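Local coordinates for protein methylenetetrahydrofolate--tRNA-(uracil-5-)-methyltransferase TrmFO (PDB 3G5S) that probably catalyses the folate- and FAD-dependent methylation of uridine 54 in tRNA to 5-methyluridine, at residues M1-G10 with L20-E31. Numbering follows the deposited sequence.
Sequences MERVNVVGAG and LLRLGVPVRLFE. With FAD (flavin-adenine dinucleotide), chain B; EDO (1,2-ethanediol), chain I.
Asn-5 and Arg-28 lie side by side across parallel strands 4-7 and 27-30, which helix 11-22 joins into the first beta-alpha-beta unit of a Rossmann-type FAD-binding domain. With CG anti to the backbone N (chi1 -175°) and a bend at chi3, Arg-28 turns its guanidinium edge to the amide, and NH1 donates to Asn-5 OD1, which lies in the guanidinium plane, at 2.9 Å. Asn-5 OD1 also sits at the edge of the Phe-30 ring, 3.5 Å from CE1. Arg-3 packs its aliphatic CB and CD over one face of the Arg-28 guanidinium; the two guanidinium planes stand 78° apart, and a water accepts from both Arg-3 NE and Arg-28 NH2. A leucine in place of Arg-28 would probably leave Asn-5 OD1 without its NH1 donor and that water without one of its two arginine partners. On the other sheet face, Leu-20 from helix 11-22 sets CD1 against Val-4 CG1 (3.7 Å) and Val-6 CG2. Beyond the strands, Gly-8 and Gly-10 leave room for the FAD, where a CB would clash. Glu-31 grips the adenosine ribose of the FAD through both carboxylate oxygens: OE1 accepts from FAD O2B, while OE2 accepts from FAD O3B at 2.7 Å and from Ala-9 N at 2.8 Å.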
loop_
_atom_site.group_PDB
_atom_site.type_symbol
_atom_site.label_atom_id
_atom_site.label_comp_id
_atom_site.label_asym_id
_atom_site.label_seq_id
_atom_site.Cartn_x
_atom_site.Cartn_y
_atom_site.Cartn_z
HETATM N N MSE A 1 -17.311 15.395 -26.664
HETATM C CA MSE A 1 -17.683 14.007 -26.423
HETATM C C MSE A 1 -17.719 13.737 -24.924
HETATM O O MSE A 1 -17.052 14.420 -24.149
HETATM C CB MSE A 1 -16.696 13.054 -27.117
HETATM C CG MSE A 1 -15.284 13.029 -26.511
HETATM SE SE MSE A 1 -13.974 12.005 -27.547
HETATM C CE MSE A 1 -13.751 13.211 -29.046
ATOM N N GLU A 2 -18.500 12.742 -24.519
ATOM C CA GLU A 2 -18.532 12.317 -23.125
ATOM C C GLU A 2 -17.202 11.665 -22.761
ATOM O O GLU A 2 -16.642 10.905 -23.551
ATOM C CB GLU A 2 -19.669 11.322 -22.908
ATOM C CG GLU A 2 -20.187 11.271 -21.487
ATOM C CD GLU A 2 -20.898 12.552 -21.077
ATOM O OE1 GLU A 2 -21.182 13.400 -21.949
ATOM O OE2 GLU A 2 -21.190 12.710 -19.878
ATOM N N ARG A 3 -16.702 11.974 -21.569
ATOM C CA ARG A 3 -15.400 11.494 -21.128
ATOM C C ARG A 3 -15.474 11.028 -19.688
ATOM O O ARG A 3 -16.218 11.604 -18.883
ATOM C CB ARG A 3 -14.340 12.597 -21.236
ATOM C CG ARG A 3 -14.142 13.162 -22.623
ATOM C CD ARG A 3 -13.132 14.299 -22.638
ATOM N NE ARG A 3 -12.978 14.848 -23.977
ATOM C CZ ARG A 3 -12.169 14.352 -24.907
ATOM N NH1 ARG A 3 -12.119 14.932 -26.094
ATOM N NH2 ARG A 3 -11.408 13.290 -24.660
ATOM N N VAL A 4 -14.709 9.985 -19.370
ATOM C CA VAL A 4 -14.469 9.622 -17.986
ATOM C C VAL A 4 -13.401 10.546 -17.426
ATOM O O VAL A 4 -12.369 10.763 -18.060
ATOM C CB VAL A 4 -14.007 8.158 -17.872
ATOM C CG1 VAL A 4 -13.475 7.869 -16.471
ATOM C CG2 VAL A 4 -15.154 7.241 -18.220
ATOM N N ASN A 5 -13.665 11.118 -16.253
ATOM C CA ASN A 5 -12.688 11.966 -15.597
ATOM C C ASN A 5 -11.642 11.126 -14.890
ATOM O O ASN A 5 -11.984 10.174 -14.194
ATOM C CB ASN A 5 -13.372 12.850 -14.561
ATOM C CG ASN A 5 -14.434 13.734 -15.164
ATOM O OD1 ASN A 5 -14.153 14.514 -16.076
ATOM N ND2 ASN A 5 -15.661 13.623 -14.665
ATOM N N VAL A 6 -10.377 11.497 -15.062
ATOM C CA VAL A 6 -9.298 10.937 -14.257
ATOM C C VAL A 6 -8.588 12.119 -13.623
ATOM O O VAL A 6 -8.072 12.997 -14.321
ATOM C CB VAL A 6 -8.323 10.076 -15.086
ATOM C CG1 VAL A 6 -7.156 9.597 -14.205
ATOM C CG2 VAL A 6 -9.057 8.891 -15.705
ATOM N N VAL A 7 -8.604 12.163 -12.296
ATOM C CA VAL A 7 -8.068 13.303 -11.579
ATOM C C VAL A 7 -6.704 12.949 -11.005
ATOM O O VAL A 7 -6.590 12.148 -10.073
ATOM C CB VAL A 7 -9.025 13.776 -10.458
ATOM C CG1 VAL A 7 -8.464 15.016 -9.785
ATOM C CG2 VAL A 7 -10.429 14.038 -11.014
ATOM N N GLY A 8 -5.675 13.554 -11.587
ATOM C CA GLY A 8 -4.295 13.292 -11.216
ATOM C C GLY A 8 -3.616 12.442 -12.276
ATOM O O GLY A 8 -4.094 11.350 -12.583
ATOM N N ALA A 9 -2.513 12.943 -12.830
ATOM C CA ALA A 9 -1.763 12.238 -13.863
ATOM C C ALA A 9 -0.424 11.736 -13.331
ATOM O O ALA A 9 0.625 11.939 -13.951
ATOM C CB ALA A 9 -1.561 13.126 -15.073
ATOM N N GLY A 10 -0.468 11.083 -12.175
ATOM C CA GLY A 10 0.699 10.426 -11.624
ATOM C C GLY A 10 0.770 8.980 -12.076
ATOM O O GLY A 10 0.332 8.626 -13.174
ATOM N N LEU A 20 -8.639 3.045 -19.827
ATOM C CA LEU A 20 -9.841 3.575 -20.441
ATOM C C LEU A 20 -9.654 3.754 -21.950
ATOM O O LEU A 20 -10.491 3.323 -22.749
ATOM C CB LEU A 20 -10.195 4.897 -19.773
ATOM C CG LEU A 20 -10.868 4.763 -18.405
ATOM C CD1 LEU A 20 -10.461 5.890 -17.466
ATOM C CD2 LEU A 20 -12.372 4.724 -18.566
ATOM N N LEU A 21 -8.551 4.385 -22.336
ATOM C CA LEU A 21 -8.288 4.665 -23.741
ATOM C C LEU A 21 -8.184 3.380 -24.561
ATOM O O LEU A 21 -8.705 3.303 -25.676
ATOM C CB LEU A 21 -7.023 5.513 -23.889
ATOM C CG LEU A 21 -7.092 6.901 -23.244
ATOM C CD1 LEU A 21 -5.713 7.539 -23.172
ATOM C CD2 LEU A 21 -8.070 7.803 -23.995
ATOM N N ARG A 22 -7.513 2.372 -24.002
ATOM C CA ARG A 22 -7.341 1.076 -24.668
ATOM C C ARG A 22 -8.676 0.411 -24.951
ATOM O O ARG A 22 -8.814 -0.333 -25.926
ATOM C CB ARG A 22 -6.489 0.116 -23.816
ATOM C CG ARG A 22 -5.056 0.554 -23.593
ATOM C CD ARG A 22 -4.181 -0.601 -23.164
ATOM N NE ARG A 22 -4.172 -0.904 -21.732
ATOM C CZ ARG A 22 -4.082 -2.146 -21.252
ATOM N NH1 ARG A 22 -4.068 -3.167 -22.089
ATOM N NH2 ARG A 22 -4.047 -2.375 -19.950
ATOM N N LEU A 23 -9.641 0.652 -24.070
ATOM C CA LEU A 23 -10.979 0.096 -24.216
ATOM C C LEU A 23 -11.910 1.015 -25.013
ATOM O O LEU A 23 -13.113 0.769 -25.103
ATOM C CB LEU A 23 -11.568 -0.244 -22.842
ATOM C CG LEU A 23 -10.860 -1.423 -22.157
ATOM C CD1 LEU A 23 -11.264 -1.502 -20.697
ATOM C CD2 LEU A 23 -11.143 -2.735 -22.872
ATOM N N GLY A 24 -11.344 2.060 -25.608
ATOM C CA GLY A 24 -12.106 2.956 -26.465
ATOM C C GLY A 24 -12.999 3.952 -25.745
ATOM O O GLY A 24 -13.946 4.475 -26.336
ATOM N N VAL A 25 -12.697 4.225 -24.476
ATOM C CA VAL A 25 -13.488 5.166 -23.685
ATOM C C VAL A 25 -12.712 6.475 -23.539
ATOM O O VAL A 25 -11.605 6.482 -23.016
ATOM C CB VAL A 25 -13.813 4.575 -22.301
ATOM C CG1 VAL A 25 -14.620 5.557 -21.471
ATOM C CG2 VAL A 25 -14.554 3.253 -22.443
ATOM N N PRO A 26 -13.284 7.597 -24.012
ATOM C CA PRO A 26 -12.547 8.863 -23.935
ATOM C C PRO A 26 -12.324 9.321 -22.501
ATOM O O PRO A 26 -13.115 9.010 -21.596
ATOM C CB PRO A 26 -13.466 9.849 -24.665
ATOM C CG PRO A 26 -14.323 8.989 -25.530
ATOM C CD PRO A 26 -14.552 7.747 -24.737
ATOM N N VAL A 27 -11.252 10.082 -22.311
ATOM C CA VAL A 27 -10.789 10.467 -20.990
ATOM C C VAL A 27 -10.569 11.970 -20.934
ATOM O O VAL A 27 -10.122 12.583 -21.909
ATOM C CB VAL A 27 -9.466 9.735 -20.641
ATOM C CG1 VAL A 27 -8.870 10.257 -19.342
ATOM C CG2 VAL A 27 -9.698 8.228 -20.570
ATOM N N ARG A 28 -10.921 12.542 -19.789
ATOM C CA ARG A 28 -10.559 13.895 -19.427
ATOM C C ARG A 28 -9.602 13.763 -18.252
ATOM O O ARG A 28 -10.014 13.411 -17.142
ATOM C CB ARG A 28 -11.810 14.670 -19.014
ATOM C CG ARG A 28 -11.568 16.131 -18.737
ATOM C CD ARG A 28 -12.871 16.866 -18.411
ATOM N NE ARG A 28 -13.813 16.864 -19.529
ATOM C CZ ARG A 28 -14.929 16.138 -19.582
ATOM N NH1 ARG A 28 -15.257 15.332 -18.580
ATOM N NH2 ARG A 28 -15.715 16.213 -20.646
ATOM N N LEU A 29 -8.322 14.004 -18.520
ATOM C CA LEU A 29 -7.265 13.803 -17.539
ATOM C C LEU A 29 -6.860 15.145 -16.962
ATOM O O LEU A 29 -6.346 16.004 -17.681
ATOM C CB LEU A 29 -6.066 13.131 -18.210
ATOM C CG LEU A 29 -4.830 12.870 -17.350
ATOM C CD1 LEU A 29 -5.163 11.938 -16.200
ATOM C CD2 LEU A 29 -3.721 12.293 -18.208
ATOM N N PHE A 30 -7.115 15.325 -15.669
ATOM C CA PHE A 30 -6.797 16.571 -14.980
ATOM C C PHE A 30 -5.446 16.453 -14.290
ATOM O O PHE A 30 -5.173 15.469 -13.599
ATOM C CB PHE A 30 -7.842 16.886 -13.901
ATOM C CG PHE A 30 -9.219 17.191 -14.425
ATOM C CD1 PHE A 30 -10.133 16.174 -14.647
ATOM C CD2 PHE A 30 -9.615 18.499 -14.646
ATOM C CE1 PHE A 30 -11.404 16.458 -15.102
ATOM C CE2 PHE A 30 -10.881 18.783 -15.102
ATOM C CZ PHE A 30 -11.779 17.769 -15.328
ATOM N N GLU A 31 -4.613 17.472 -14.461
ATOM C CA GLU A 31 -3.340 17.537 -13.768
ATOM C C GLU A 31 -3.027 18.986 -13.453
ATOM O O GLU A 31 -3.002 19.833 -14.345
ATOM C CB GLU A 31 -2.225 16.919 -14.615
ATOM C CG GLU A 31 -0.844 17.039 -13.992
ATOM C CD GLU A 31 -0.805 16.546 -12.561
ATOM O OE1 GLU A 31 -0.465 17.356 -11.668
ATOM O OE2 GLU A 31 -1.123 15.354 -12.327
HETATM P PA FAD B . 1.226 10.709 -7.672
HETATM O O1A FAD B . 1.759 11.680 -6.658
HETATM O O2A FAD B . 2.203 9.981 -8.541
HETATM O O5B FAD B . 0.172 11.418 -8.639
HETATM C C5B FAD B . -0.841 12.268 -8.136
HETATM C C4B FAD B . -1.043 13.377 -9.149
HETATM O O4B FAD B . -2.190 14.130 -8.795
HETATM C C3B FAD B . 0.130 14.356 -9.163
HETATM O O3B FAD B . 0.615 14.541 -10.480
HETATM C C2B FAD B . -0.452 15.647 -8.587
HETATM O O2B FAD B . 0.111 16.834 -9.107
HETATM C C1B FAD B . -1.915 15.523 -8.969
HETATM N N9A FAD B . -2.905 16.225 -8.140
HETATM C C8A FAD B . -3.007 16.231 -6.777
HETATM N N7A FAD B . -4.120 16.911 -6.430
HETATM C C5A FAD B . -4.731 17.329 -7.570
HETATM C C6A FAD B . -5.886 18.055 -7.823
HETATM N N6A FAD B . -6.768 18.355 -6.861
HETATM N N1A FAD B . -6.231 18.303 -9.124
HETATM C C2A FAD B . -5.449 17.872 -10.170
HETATM N N3A FAD B . -4.302 17.149 -9.934
HETATM C C4A FAD B . -3.970 16.902 -8.649
HETATM N N1 FAD B . 7.069 5.098 -3.896
HETATM C C2 FAD B . 7.955 4.097 -4.201
HETATM O O2 FAD B . 7.555 3.024 -4.650
HETATM N N3 FAD B . 9.308 4.303 -4.005
HETATM C C4 FAD B . 9.809 5.496 -3.512
HETATM O O4 FAD B . 11.026 5.650 -3.353
HETATM C C4X FAD B . 8.898 6.506 -3.207
HETATM N N5 FAD B . 9.331 7.713 -2.706
HETATM C C5X FAD B . 8.416 8.705 -2.419
HETATM C C6 FAD B . 8.869 9.924 -1.923
HETATM C C7 FAD B . 7.970 10.935 -1.616
HETATM C C7M FAD B . 8.465 12.250 -1.080
HETATM C C8 FAD B . 6.609 10.725 -1.815
HETATM C C8M FAD B . 5.626 11.813 -1.490
HETATM C C9 FAD B . 6.153 9.507 -2.314
HETATM C C9A FAD B . 7.052 8.488 -2.618
HETATM N N10 FAD B . 6.598 7.266 -3.098
HETATM C C10 FAD B . 7.534 6.294 -3.400
HETATM C "C1'" FAD B . 5.216 6.789 -2.713
HETATM C "C2'" FAD B . 4.283 6.525 -3.907
HETATM O "O2'" FAD B . 4.465 5.233 -4.460
HETATM C "C3'" FAD B . 4.400 7.605 -4.983
HETATM O "O3'" FAD B . 3.963 8.814 -4.394
HETATM C "C4'" FAD B . 3.565 7.314 -6.228
HETATM O "O4'" FAD B . 3.929 8.252 -7.220
HETATM C "C5'" FAD B . 2.068 7.356 -5.942
HETATM O "O5'" FAD B . 1.352 7.355 -7.158
HETATM P P FAD B . -0.038 8.141 -7.249
HETATM O O1P FAD B . -0.983 7.672 -6.190
HETATM O O2P FAD B . -0.490 8.048 -8.669
HETATM O O3P FAD B . 0.335 9.653 -6.857
HETATM C C1 EDO I . -16.002 2.011 -26.845
HETATM O O1 EDO I . -15.440 2.701 -27.965
HETATM C C2 EDO I . -17.166 2.830 -26.307
HETATM O O2 EDO I . -18.105 3.094 -27.356
HETATM O O HOH W 1 -15.197 16.623 -23.506
HETATM O O HOH W 2 -17.964 14.135 -19.964
#